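Long-range contacts in mevalonate kinase, putative (Leishmania major, PDB 2HFS), which probably catalyses the ATP-dependent phosphorylation of (R)-mevalonate to (R)-5-phosphomevalonate, an early step in isoprenoid biosynthesis: residues Ala34-Gly40 with Gly165-Arg171; Ser155-Thr160 with Lys176-Lys180; Ile182-Leu188 with Thr323-Ala329. All blocks are in the same frame, centred on the assembly; numbering follows the deposited sequence.

Contact 1 (Ala34-Gly40 with Gly165-Arg171)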
ATOM      1  N   ALA A  34       2.945   9.633  15.664  1.00 17.58           N
ATOM      2  CA  ALA A  34       3.239  10.658  14.662  1.00 17.30           C
ATOM      3  C   ALA A  34       2.237  10.551  13.525  1.00 16.92           C
ATOM      4  O   ALA A  34       1.648   9.500  13.315  1.00 18.55           O
ATOM      5  CB  ALA A  34       4.672  10.497  14.147  1.00 17.26           C
ATOM      6  N   GLU A  35       2.023  11.640  12.805  1.00 16.81           N
ATOM      7  CA  GLU A  35       1.145  11.602  11.635  1.00 15.89           C
ATOM      8  C   GLU A  35       1.905  10.958  10.473  1.00 14.16           C
ATOM      9  O   GLU A  35       3.121  11.126  10.358  1.00 13.59           O
ATOM     10  CB  GLU A  35       0.697  13.008  11.239  1.00 15.37           C
ATOM     11  CG  GLU A  35       0.043  13.838  12.348  1.00 15.70           C
ATOM     12  CD  GLU A  35      -0.529  15.155  11.845  1.00 18.12           C
ATOM     13  OE1 GLU A  35      -0.263  15.558  10.691  1.00 23.54           O
ATOM     14  OE2 GLU A  35      -1.262  15.805  12.606  1.00 22.65           O
ATOM     15  N   ALA A  36       1.189  10.217   9.630  1.00 13.65           N
ATOM     16  CA  ALA A  36       1.768   9.586   8.442  1.00 12.69           C
ATOM     17  C   ALA A  36       1.000   9.997   7.182  1.00 12.57           C
ATOM     18  O   ALA A  36      -0.178  10.339   7.243  1.00 14.70           O
ATOM     19  CB  ALA A  36       1.795   8.055   8.595  1.00 12.47           C
ATOM     20  N   ILE A  37       1.684  10.008   6.047  1.00 12.10           N
ATOM     21  CA  ILE A  37       1.044  10.297   4.784  1.00 13.18           C
ATOM     22  C   ILE A  37       1.175   9.040   3.938  1.00 12.51           C
ATOM     23  O   ILE A  37       2.285   8.579   3.636  1.00 10.33           O
ATOM     24  CB  ILE A  37       1.646  11.563   4.088  1.00 11.14           C
ATOM     25  CG1 ILE A  37       1.547  12.806   5.002  1.00 15.20           C
ATOM     26  CG2 ILE A  37       0.952  11.819   2.726  1.00 15.17           C
ATOM     27  CD1 ILE A  37       2.257  14.106   4.465  1.00 12.39           C
ATOM     28  N   VAL A  38       0.022   8.479   3.597  1.00 12.86           N
ATOM     29  CA  VAL A  38      -0.067   7.295   2.765  1.00 11.73           C
ATOM     30  C   VAL A  38      -0.733   7.650   1.441  1.00 13.75           C
ATOM     31  O   VAL A  38      -1.652   8.488   1.377  1.00 13.03           O
ATOM     32  CB  VAL A  38      -0.836   6.154   3.464  1.00 14.46           C
ATOM     33  CG1 VAL A  38      -0.876   4.920   2.581  1.00 13.78           C
ATOM     34  CG2 VAL A  38      -0.198   5.817   4.807  1.00 12.99           C
ATOM     35  N   ALA A  39      -0.250   7.022   0.379  1.00 12.72           N
ATOM     36  CA  ALA A  39      -0.716   7.348  -0.941  1.00 13.72           C
ATOM     37  C   ALA A  39      -1.357   6.123  -1.552  1.00 15.07           C
ATOM     38  O   ALA A  39      -0.696   5.084  -1.716  1.00 16.12           O
ATOM     39  CB  ALA A  39       0.427   7.844  -1.776  1.00 15.29           C
ATOM     40  N   GLY A  40      -2.646   6.227  -1.849  1.00 13.06           N
ATOM     41  CA  GLY A  40      -3.345   5.203  -2.621  1.00 13.32           C
ATOM     42  C   GLY A  40      -3.158   5.506  -4.093  1.00 14.43           C
ATOM     43  O   GLY A  40      -3.665   6.519  -4.598  1.00 16.31           O
ATOM     44  N   GLY A 165      -8.304   5.418  -2.219  1.00 11.21           N
ATOM     45  CA  GLY A 165      -7.267   6.037  -3.063  1.00 12.99           C
ATOM     46  C   GLY A 165      -6.832   7.425  -2.588  1.00 13.62           C
ATOM     47  O   GLY A 165      -7.281   7.901  -1.538  1.00 14.01           O
ATOM     48  N   GLY A 166      -5.951   8.062  -3.357  1.00 15.45           N
ATOM     49  CA  GLY A 166      -5.521   9.443  -3.086  1.00 16.41           C
ATOM     50  C   GLY A 166      -4.528   9.541  -1.939  1.00 15.08           C
ATOM     51  O   GLY A 166      -3.959   8.543  -1.536  1.00 16.44           O
ATOM     52  N   LEU A 167      -4.293  10.752  -1.443  1.00 14.77           N
ATOM     53  CA  LEU A 167      -3.438  10.942  -0.282  1.00 14.39           C
ATOM     54  C   LEU A 167      -4.285  10.897   0.967  1.00 14.51           C
ATOM     55  O   LEU A 167      -5.436  11.355   0.968  1.00 13.42           O
ATOM     56  CB  LEU A 167      -2.685  12.266  -0.356  1.00 15.44           C
ATOM     57  CG  LEU A 167      -1.692  12.462  -1.493  1.00 17.51           C
ATOM     58  CD1 LEU A 167      -0.981  13.789  -1.298  1.00 16.20           C
ATOM     59  CD2 LEU A 167      -0.668  11.322  -1.615  1.00 18.18           C
ATOM     60  N   ILE A 168      -3.706  10.334   2.022  1.00 15.21           N
ATOM     61  CA  ILE A 168      -4.426  10.022   3.249  1.00 15.33           C
ATOM     62  C   ILE A 168      -3.542  10.294   4.451  1.00 16.05           C
ATOM     63  O   ILE A 168      -2.423   9.787   4.537  1.00 13.69           O
ATOM     64  CB  ILE A 168      -4.893   8.553   3.233  1.00 15.23           C
ATOM     65  CG1 ILE A 168      -5.914   8.353   2.103  1.00 14.88           C
ATOM     66  CG2 ILE A 168      -5.454   8.110   4.615  1.00 17.32           C
ATOM     67  CD1 ILE A 168      -6.451   6.954   1.961  1.00 19.95           C
ATOM     68  N   LEU A 169      -4.072  11.092   5.376  1.00 17.73           N
ATOM     69  CA  LEU A 169      -3.422  11.346   6.651  1.00 18.41           C
ATOM     70  C   LEU A 169      -3.793  10.235   7.622  1.00 20.86           C
ATOM     71  O   LEU A 169      -4.978   9.969   7.862  1.00 22.11           O
ATOM     72  CB  LEU A 169      -3.846  12.716   7.199  1.00 19.03           C
ATOM     73  CG  LEU A 169      -3.025  13.361   8.322  1.00 16.15           C
ATOM     74  CD1 LEU A 169      -1.620  13.754   7.826  1.00 12.33           C
ATOM     75  CD2 LEU A 169      -3.775  14.582   8.852  1.00 16.72           C
ATOM     76  N   TYR A 170      -2.767   9.592   8.175  1.00 22.11           N
ATOM     77  CA  TYR A 170      -2.903   8.385   8.986  1.00 24.50           C
ATOM     78  C   TYR A 170      -2.223   8.594  10.324  1.00 25.72           C
ATOM     79  O   TYR A 170      -1.035   8.907  10.387  1.00 25.29           O
ATOM     80  CB  TYR A 170      -2.308   7.201   8.200  1.00 25.80           C
ATOM     81  CG  TYR A 170      -1.762   5.971   8.939  1.00 27.43           C
ATOM     82  CD1 TYR A 170      -0.603   5.347   8.474  1.00 27.62           C
ATOM     83  CD2 TYR A 170      -2.418   5.399  10.031  1.00 26.43           C
ATOM     84  CE1 TYR A 170      -0.089   4.217   9.082  1.00 30.12           C
ATOM     85  CE2 TYR A 170      -1.911   4.251  10.654  1.00 28.79           C
ATOM     86  CZ  TYR A 170      -0.743   3.670  10.168  1.00 28.73           C
ATOM     87  OH  TYR A 170      -0.200   2.541  10.751  1.00 31.47           O
ATOM     88  N   ARG A 171      -2.999   8.468  11.399  1.00 27.59           N
ATOM     89  CA  ARG A 171      -2.441   8.594  12.745  1.00 30.00           C
ATOM     90  C   ARG A 171      -3.179   7.744  13.771  1.00 31.53           C
ATOM     91  O   ARG A 171      -4.378   7.496  13.645  1.00 31.17           O
ATOM     92  CB  ARG A 171      -2.383  10.062  13.191  1.00 30.21           C
ATOM     93  CG  ARG A 171      -3.717  10.767  13.304  1.00 30.19           C
ATOM     94  CD  ARG A 171      -3.610  12.174  13.871  1.00 32.96           C
ATOM     95  NE  ARG A 171      -3.289  12.162  15.297  1.00 36.45           N
ATOM     96  CZ  ARG A 171      -2.825  13.204  15.981  1.00 37.91           C
ATOM     97  NH1 ARG A 171      -2.604  14.366  15.377  1.00 37.42           N
ATOM     98  NH2 ARG A 171      -2.566  13.079  17.275  1.00 37.34           N
TER
HETATM   99  O   HOH W   1      -3.731  15.355  12.714  1.00 25.29           O
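The phenol ring of Tyr170 is met obliquely by two small groups of the facing strand: Ala36 CB is 3.6 Å from Tyr170 CD1, and Val38 CG2 is 3.7 Å from the same atom. Its CD2 flank turns to Phe179 of the next strand, the ring planes inclined by about 25°. One residue further along, the guanidinium of Arg171 and the carboxylate of Glu35 form the second pair of flat groups, with the planes 58° apart and one long salt bridge, Glu35 OE2 to Arg171 NH1, 3.4 Å. With CG between the backbone N and the carbonyl carbon (chi1 63°) and a bend at chi3, the Arg171 chain brings NH1 to this carboxylate. Water 1 supports the bridge, donating to Glu35 OE2 and accepting from Arg171 NH1. The second carboxylate oxygen, Glu35 OE1, pairs with Arg234 of helix 216-239, so the acid lies between two arginines, which probably keep it ionised.

The backbones form an antiparallel pair in the mixed sheet of the GHMP kinase fold. Ala36-Tyr170, Val38-Ile168 and Gly40-Gly166 are hydrogen-bonded pairs, each joined by two backbone bonds, and Ile37-Leu169 and Ala39-Leu167 are non-hydrogen-bonded pairs between them. At the far end the chains close in: the CA atoms of Gly40 and Gly165 are only 4.0 Å apart, and both Gly165 and Gly166 have positive phi as the chain leaves helix 157-164 for the strand.

On the face bearing Ile37, Ala39, Leu167 and Leu169 the packing is apolar. Leu167 CD2 reaches Ala39 CB at 3.6 Å, whereas Ile37 CG1 and Leu169 CD1 stand at 4.3 Å. Leu237 of helix 216-239 covers Leu167 on this face.

Contact 2 (Ser155-Thr160 with Lys176-Lys180); sequences SGADNT and KSVFK
One hydrogen bond crosses between Ser155-Thr160 and Lys176-Lys180: Ser177 OG donates to Ser155 O at 2.8 Å, reaching it from a position tilted 35° out of the carbonyl plane. It pins the chain just ahead of the helix to the beginning of the strand.

The aromatic contacts gather round Phe179. Thr160 stands over one face of the ring, its CB 4.2 Å from the centroid and 6° off the normal in a CH-pi contact, and its OG1 is displaced toward the rim. That hydroxyl is held by its own helix turn, donating to Gly156 O at 2.9 Å, and is also bonded to Asn140 ND2. The tip of the ring is directed at the start of the helix, where Phe179 CZ comes within 3.4 Å of Ala157 N, obliquely to the ring. Gly156, at the N-cap, brings its C to 3.5 Å from Phe179 CZ, again obliquely.

Apolar packing adds Ala157 CB, 3.9 Å from Phe179 CE2.

Asp158 forms a salt bridge with Lys21, consistent with a place near the GHMP kinase active site. The contact thus sets the first turn of helix 157-164 against strand 177-182, with strand 166-172 alongside and helix 136-146 packed beside Asn159.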
ATOM      1  N   SER A 155      -3.042  -2.503  10.510  1.00 32.18           N
ATOM      2  CA  SER A 155      -3.226  -1.215  11.170  1.00 30.22           C
ATOM      3  C   SER A 155      -4.466  -0.517  10.615  1.00 28.14           C
ATOM      4  O   SER A 155      -5.133   0.240  11.318  1.00 29.25           O
ATOM      5  CB  SER A 155      -2.009  -0.327  10.925  1.00 29.89           C
ATOM      6  OG  SER A 155      -1.794  -0.148   9.536  1.00 31.17           O
ATOM      7  N   GLY A 156      -4.755  -0.785   9.346  1.00 25.37           N
ATOM      8  CA  GLY A 156      -5.855  -0.143   8.644  1.00 22.15           C
ATOM      9  C   GLY A 156      -5.438   0.670   7.427  1.00 20.49           C
ATOM     10  O   GLY A 156      -6.262   0.923   6.540  1.00 19.77           O
ATOM     11  N   ALA A 157      -4.172   1.082   7.369  1.00 18.17           N
ATOM     12  CA  ALA A 157      -3.724   1.979   6.298  1.00 16.96           C
ATOM     13  C   ALA A 157      -3.777   1.352   4.917  1.00 16.36           C
ATOM     14  O   ALA A 157      -4.006   2.057   3.938  1.00 14.68           O
ATOM     15  CB  ALA A 157      -2.334   2.558   6.577  1.00 18.31           C
ATOM     16  N   ASP A 158      -3.579   0.039   4.829  1.00 15.15           N
ATOM     17  CA  ASP A 158      -3.571  -0.599   3.514  1.00 15.74           C
ATOM     18  C   ASP A 158      -4.983  -0.677   2.930  1.00 14.33           C
ATOM     19  O   ASP A 158      -5.198  -0.270   1.792  1.00 13.75           O
ATOM     20  CB  ASP A 158      -2.922  -1.983   3.556  1.00 15.10           C
ATOM     21  CG  ASP A 158      -1.426  -1.929   3.811  1.00 19.55           C
ATOM     22  OD1 ASP A 158      -0.879  -0.844   4.176  1.00 19.95           O
ATOM     23  OD2 ASP A 158      -0.713  -2.952   3.677  1.00 22.50           O
ATOM     24  N   ASN A 159      -5.936  -1.184   3.714  1.00 14.15           N
ATOM     25  CA  ASN A 159      -7.327  -1.241   3.271  1.00 12.99           C
ATOM     26  C   ASN A 159      -7.920   0.135   3.016  1.00 12.17           C
ATOM     27  O   ASN A 159      -8.680   0.321   2.067  1.00 12.94           O
ATOM     28  CB  ASN A 159      -8.233  -2.077   4.190  1.00 12.47           C
ATOM     29  CG  ASN A 159      -8.046  -1.778   5.663  1.00 15.38           C
ATOM     30  OD1 ASN A 159      -7.166  -2.354   6.324  1.00 15.47           O
ATOM     31  ND2 ASN A 159      -8.912  -0.925   6.210  1.00 13.38           N
ATOM     32  N   THR A 160      -7.557   1.104   3.845  1.00 12.29           N
ATOM     33  CA  THR A 160      -8.130   2.431   3.692  1.00 11.63           C
ATOM     34  C   THR A 160      -7.629   3.073   2.382  1.00 10.81           C
ATOM     35  O   THR A 160      -8.409   3.660   1.624  1.00 10.80           O
ATOM     36  CB  THR A 160      -7.817   3.299   4.941  1.00 12.56           C
ATOM     37  OG1 THR A 160      -8.436   2.715   6.105  1.00 14.10           O
ATOM     38  CG2 THR A 160      -8.517   4.648   4.832  1.00 13.43           C
ATOM     39  N   LYS A 176      -6.718   4.676  18.456  1.00 40.10           N
ATOM     40  CA  LYS A 176      -6.866   3.800  17.294  1.00 39.41           C
ATOM     41  C   LYS A 176      -6.392   4.514  16.034  1.00 38.17           C
ATOM     42  O   LYS A 176      -6.076   5.702  16.073  1.00 38.13           O
ATOM     43  CB  LYS A 176      -8.315   3.318  17.132  1.00 40.29           C
ATOM     44  CG  LYS A 176      -9.313   4.366  16.622  1.00 40.96           C
ATOM     45  CD  LYS A 176     -10.300   3.726  15.645  1.00 41.72           C
ATOM     46  CE  LYS A 176     -11.576   4.553  15.464  1.00 42.51           C
ATOM     47  NZ  LYS A 176     -12.646   4.195  16.448  1.00 41.98           N
ATOM     48  N   SER A 177      -6.337   3.786  14.924  1.00 36.65           N
ATOM     49  CA  SER A 177      -6.012   4.380  13.631  1.00 34.61           C
ATOM     50  C   SER A 177      -7.116   5.338  13.192  1.00 33.26           C
ATOM     51  O   SER A 177      -8.301   4.989  13.220  1.00 32.55           O
ATOM     52  CB  SER A 177      -5.790   3.288  12.581  1.00 35.00           C
ATOM     53  OG  SER A 177      -4.620   2.537  12.876  1.00 34.73           O
ATOM     54  N   VAL A 178      -6.712   6.555  12.830  1.00 30.96           N
ATOM     55  CA  VAL A 178      -7.621   7.593  12.337  1.00 28.71           C
ATOM     56  C   VAL A 178      -7.130   8.054  10.968  1.00 27.87           C
ATOM     57  O   VAL A 178      -5.934   8.310  10.791  1.00 26.89           O
ATOM     58  CB  VAL A 178      -7.725   8.787  13.338  1.00 29.26           C
ATOM     59  CG1 VAL A 178      -8.057  10.106  12.633  1.00 26.88           C
ATOM     60  CG2 VAL A 178      -8.759   8.487  14.402  1.00 26.19           C
ATOM     61  N   PHE A 179      -8.056   8.121  10.010  1.00 26.32           N
ATOM     62  CA  PHE A 179      -7.749   8.479   8.629  1.00 25.98           C
ATOM     63  C   PHE A 179      -8.602   9.631   8.101  1.00 24.45           C
ATOM     64  O   PHE A 179      -9.809   9.669   8.311  1.00 23.57           O
ATOM     65  CB  PHE A 179      -7.930   7.265   7.711  1.00 25.31           C
ATOM     66  CG  PHE A 179      -7.125   6.057   8.117  1.00 27.08           C
ATOM     67  CD1 PHE A 179      -7.714   5.022   8.832  1.00 26.32           C
ATOM     68  CD2 PHE A 179      -5.777   5.949   7.762  1.00 28.66           C
ATOM     69  CE1 PHE A 179      -6.981   3.902   9.204  1.00 27.39           C
ATOM     70  CE2 PHE A 179      -5.037   4.834   8.131  1.00 26.74           C
ATOM     71  CZ  PHE A 179      -5.633   3.812   8.854  1.00 25.48           C
ATOM     72  N   LYS A 180      -7.964  10.565   7.401  1.00 25.36           N
ATOM     73  CA  LYS A 180      -8.683  11.600   6.652  1.00 24.63           C
ATOM     74  C   LYS A 180      -7.987  11.895   5.332  1.00 24.69           C
ATOM     75  O   LYS A 180      -6.770  11.762   5.235  1.00 25.70           O
ATOM     76  CB  LYS A 180      -8.868  12.888   7.469  1.00 25.80           C
ATOM     77  CG  LYS A 180      -7.765  13.206   8.468  1.00 26.81           C
ATOM     78  CD  LYS A 180      -8.325  14.053   9.632  1.00 30.26           C
ATOM     79  CE  LYS A 180      -7.628  13.739  10.964  1.00 29.37           C
ATOM     80  NZ  LYS A 180      -6.374  14.528  11.171  1.00 29.43           N
TER

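Contact 3 (Ile182-Leu188 with Thr323-Ala329)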
ATOM      1  N   ILE A 182      -6.430  13.947   2.094  1.00 23.21           N
ATOM      2  CA  ILE A 182      -5.610  15.121   1.929  1.00 22.36           C
ATOM      3  C   ILE A 182      -5.874  15.676   0.541  1.00 24.47           C
ATOM      4  O   ILE A 182      -5.601  15.019  -0.469  1.00 22.93           O
ATOM      5  CB  ILE A 182      -4.098  14.776   2.108  1.00 23.01           C
ATOM      6  CG1 ILE A 182      -3.808  14.324   3.532  1.00 19.46           C
ATOM      7  CG2 ILE A 182      -3.220  15.966   1.716  1.00 20.54           C
ATOM      8  CD1 ILE A 182      -2.424  13.700   3.729  1.00 22.06           C
ATOM      9  N   ALA A 183      -6.421  16.889   0.497  1.00 25.53           N
ATOM     10  CA  ALA A 183      -6.624  17.592  -0.772  1.00 27.58           C
ATOM     11  C   ALA A 183      -5.293  17.974  -1.433  1.00 28.28           C
ATOM     12  O   ALA A 183      -4.387  18.492  -0.773  1.00 29.85           O
ATOM     13  CB  ALA A 183      -7.516  18.832  -0.561  1.00 27.90           C
ATOM     14  N   PHE A 184      -5.174  17.693  -2.731  1.00 28.90           N
ATOM     15  CA  PHE A 184      -3.952  17.970  -3.499  1.00 28.97           C
ATOM     16  C   PHE A 184      -4.282  18.167  -4.979  1.00 29.01           C
ATOM     17  O   PHE A 184      -5.083  17.412  -5.541  1.00 29.10           O
ATOM     18  CB  PHE A 184      -2.908  16.854  -3.312  1.00 29.01           C
ATOM     19  CG  PHE A 184      -1.531  17.234  -3.777  1.00 30.16           C
ATOM     20  CD1 PHE A 184      -0.930  16.567  -4.833  1.00 30.38           C
ATOM     21  CD2 PHE A 184      -0.839  18.286  -3.175  1.00 30.15           C
ATOM     22  CE1 PHE A 184       0.346  16.935  -5.275  1.00 29.97           C
ATOM     23  CE2 PHE A 184       0.436  18.662  -3.623  1.00 28.31           C
ATOM     24  CZ  PHE A 184       1.025  17.980  -4.667  1.00 29.99           C
ATOM     25  N   GLN A 185      -3.667  19.170  -5.608  1.00 27.87           N
ATOM     26  CA  GLN A 185      -4.073  19.601  -6.963  1.00 28.20           C
ATOM     27  C   GLN A 185      -3.080  19.265  -8.082  1.00 28.21           C
ATOM     28  O   GLN A 185      -3.209  19.766  -9.209  1.00 28.15           O
ATOM     29  CB  GLN A 185      -4.366  21.108  -6.983  1.00 28.92           C
ATOM     30  CG  GLN A 185      -5.572  21.542  -6.164  1.00 27.32           C
ATOM     31  CD  GLN A 185      -5.581  23.032  -5.917  1.00 29.64           C
ATOM     32  OE1 GLN A 185      -4.776  23.542  -5.135  1.00 30.43           O
ATOM     33  NE2 GLN A 185      -6.481  23.738  -6.586  1.00 30.56           N
ATOM     34  N   GLN A 186      -2.098  18.424  -7.766  1.00 27.35           N
ATOM     35  CA  GLN A 186      -1.037  18.042  -8.696  1.00 27.94           C
ATOM     36  C   GLN A 186      -0.864  16.520  -8.780  1.00 26.25           C
ATOM     37  O   GLN A 186      -1.004  15.831  -7.781  1.00 27.59           O
ATOM     38  CB  GLN A 186       0.285  18.659  -8.238  1.00 27.67           C
ATOM     39  CG  GLN A 186       0.637  19.977  -8.891  1.00 30.12           C
ATOM     40  CD  GLN A 186       1.997  20.453  -8.455  1.00 30.88           C
ATOM     41  OE1 GLN A 186       2.971  20.377  -9.213  1.00 32.61           O
ATOM     42  NE2 GLN A 186       2.082  20.911  -7.220  1.00 30.75           N
ATOM     43  N   ARG A 187      -0.549  16.006  -9.968  1.00 25.43           N
ATOM     44  CA  ARG A 187      -0.178  14.587 -10.126  1.00 23.83           C
ATOM     45  C   ARG A 187       1.188  14.322  -9.464  1.00 22.27           C
ATOM     46  O   ARG A 187       2.095  15.149  -9.569  1.00 21.34           O
ATOM     47  CB  ARG A 187      -0.099  14.242 -11.609  1.00 24.14           C
ATOM     48  CG  ARG A 187      -0.386  12.807 -11.983  1.00 24.50           C
ATOM     49  CD  ARG A 187      -0.256  12.535 -13.484  1.00 25.82           C
ATOM     50  NE  ARG A 187      -1.304  13.184 -14.284  1.00 28.98           N
ATOM     51  CZ  ARG A 187      -1.334  13.235 -15.619  1.00 29.04           C
ATOM     52  NH1 ARG A 187      -0.365  12.689 -16.346  1.00 29.20           N
ATOM     53  NH2 ARG A 187      -2.341  13.845 -16.232  1.00 29.37           N
ATOM     54  N   LEU A 188       1.321  13.181  -8.799  1.00 18.93           N
ATOM     55  CA  LEU A 188       2.596  12.685  -8.301  1.00 17.30           C
ATOM     56  C   LEU A 188       3.071  11.583  -9.257  1.00 16.54           C
ATOM     57  O   LEU A 188       2.413  10.577  -9.415  1.00 15.46           O
ATOM     58  CB  LEU A 188       2.415  12.074  -6.901  1.00 18.07           C
ATOM     59  CG  LEU A 188       2.530  12.836  -5.585  1.00 19.82           C
ATOM     60  CD1 LEU A 188       2.202  14.278  -5.657  1.00 21.56           C
ATOM     61  CD2 LEU A 188       1.885  12.166  -4.399  1.00 18.16           C
ATOM     62  N   THR A 323       1.478   6.195 -10.152  1.00 13.33           N
ATOM     63  CA  THR A 323       1.072   7.605  -9.984  1.00 15.59           C
ATOM     64  C   THR A 323       0.030   7.786  -8.892  1.00 15.32           C
ATOM     65  O   THR A 323      -0.759   6.884  -8.580  1.00 15.10           O
ATOM     66  CB  THR A 323       0.513   8.231 -11.289  1.00 15.56           C
ATOM     67  OG1 THR A 323      -0.692   7.558 -11.662  1.00 20.95           O
ATOM     68  CG2 THR A 323       1.445   8.040 -12.494  1.00 17.11           C
ATOM     69  N   VAL A 324       0.034   8.977  -8.310  1.00 15.97           N
ATOM     70  CA  VAL A 324      -1.025   9.400  -7.433  1.00 16.41           C
ATOM     71  C   VAL A 324      -1.831  10.492  -8.121  1.00 18.42           C
ATOM     72  O   VAL A 324      -1.288  11.474  -8.638  1.00 18.36           O
ATOM     73  CB  VAL A 324      -0.512   9.892  -6.081  1.00 16.33           C
ATOM     74  CG1 VAL A 324      -1.688  10.245  -5.178  1.00 17.90           C
ATOM     75  CG2 VAL A 324       0.380   8.838  -5.440  1.00 14.95           C
ATOM     76  N   GLN A 325      -3.142  10.296  -8.109  1.00 19.59           N
ATOM     77  CA  GLN A 325      -4.055  11.188  -8.786  1.00 20.70           C
ATOM     78  C   GLN A 325      -4.394  12.377  -7.892  1.00 21.50           C
ATOM     79  O   GLN A 325      -4.541  12.209  -6.677  1.00 21.04           O
ATOM     80  CB  GLN A 325      -5.314  10.410  -9.126  1.00 20.88           C
ATOM     81  CG  GLN A 325      -6.101  11.009 -10.256  1.00 20.45           C
ATOM     82  CD  GLN A 325      -7.426  10.317 -10.435  1.00 21.92           C
ATOM     83  OE1 GLN A 325      -8.344  10.876 -11.043  1.00 16.24           O
ATOM     84  NE2 GLN A 325      -7.541   9.093  -9.890  1.00 19.25           N
ATOM     85  N   PRO A 326      -4.509  13.571  -8.479  1.00 23.23           N
ATOM     86  CA  PRO A 326      -4.962  14.749  -7.740  1.00 24.38           C
ATOM     87  C   PRO A 326      -6.403  14.585  -7.298  1.00 26.24           C
ATOM     88  O   PRO A 326      -7.213  14.024  -8.032  1.00 26.03           O
ATOM     89  CB  PRO A 326      -4.881  15.876  -8.772  1.00 24.20           C
ATOM     90  CG  PRO A 326      -3.977  15.357  -9.842  1.00 24.53           C
ATOM     91  CD  PRO A 326      -4.211  13.893  -9.888  1.00 22.79           C
ATOM     92  N   SER A 327      -6.702  15.079  -6.103  1.00 27.55           N
ATOM     93  CA  SER A 327      -8.037  14.997  -5.527  1.00 29.43           C
ATOM     94  C   SER A 327      -9.020  15.965  -6.193  1.00 30.04           C
ATOM     95  O   SER A 327     -10.214  15.691  -6.261  1.00 30.79           O
ATOM     96  CB  SER A 327      -7.962  15.296  -4.034  1.00 30.20           C
ATOM     97  OG  SER A 327      -7.495  16.622  -3.819  1.00 30.15           O
ATOM     98  N   ALA A 328      -8.502  17.097  -6.671  1.00 30.34           N
ATOM     99  CA  ALA A 328      -9.318  18.187  -7.197  1.00 30.75           C
ATOM    100  C   ALA A 328      -8.660  18.859  -8.396  1.00 31.09           C
ATOM    101  O   ALA A 328      -7.495  18.597  -8.712  1.00 30.19           O
ATOM    102  CB  ALA A 328      -9.588  19.215  -6.101  1.00 29.52           C
ATOM    103  N   ALA A 329      -9.417  19.730  -9.060  1.00 32.09           N
ATOM    104  CA  ALA A 329      -8.887  20.561 -10.136  1.00 31.97           C
ATOM    105  C   ALA A 329      -8.067  21.706  -9.547  1.00 32.37           C
ATOM    106  O   ALA A 329      -8.247  22.090  -8.380  1.00 32.51           O
ATOM    107  CB  ALA A 329     -10.015  21.107 -10.994  1.00 32.72           C
TER
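Ser327 OG, set between the backbone N and the carbonyl carbon by a chi1 of 62°, is turned to meet Phe184 N in a bond of 2.8 Å. The same residue gives its backbone N to Phe184 O at 2.9 Å, so Phe184 is gripped through both its amide and its carbonyl. Gln185 reaches further along: its chain runs on extended past CG (chi2 164°) and carries NE2 to Ala329 O, 3.0 Å away. That bond is nearly straight, lies in the amide plane of the glutamine and falls on a lone pair of the carbonyl. It ties down the last modelled residue of the chain.

Between these ends Pro326 packs its ring against the backbone, Pro326 CG resting 3.5 Å from Gln186 C at the peptide linking Gln186 to Arg187. The remaining pairing is of sheet type. Leu188 and Val324 form an antiparallel hydrogen-bonded pair, with both backbone bonds at 3.1 Å between Leu188 N and Val324 O and between Val324 N and Leu188 O. Their side chains lie side by side and point the same way, Leu188 CD2 touching Val324 CB at 3.7 Å.

The Leu188-Val324 bridge lies at the start of strand 188-194 and the end of strand 318-324, neighbours in the four-stranded antiparallel sheet, the latter an outermost strand; beyond Val324 the pairing gives way to loop-to-loop contact. Leu188 and Val324 rest on Leu167 of strand 166-172, Val324 also on Ala39 of strand 36-52, and Phe184 and Leu188 pack against Leu242 at the start of helix 242-258.

From the N terminus, strand 36-52 begins contact 1, which closes only after 124 intervening residues at strand 166-172. Contact 2 opens within that loop, at the start of helix 157-164, and closes beyond it on strand 177-182, so the two cross; they meet through backbone bonds between the neighbouring strands, among them Arg171 O to Val178 N. Contact 3 follows in series: it opens where strand 177-182 ends and closes 134 residues later near the C terminus. It touches contact 1 through Leu167 O with Ile182 N and Ala39 with Val324. Together they tie the mixed sheet to helix 157-164 and to the edge of the four-stranded antiparallel sheet.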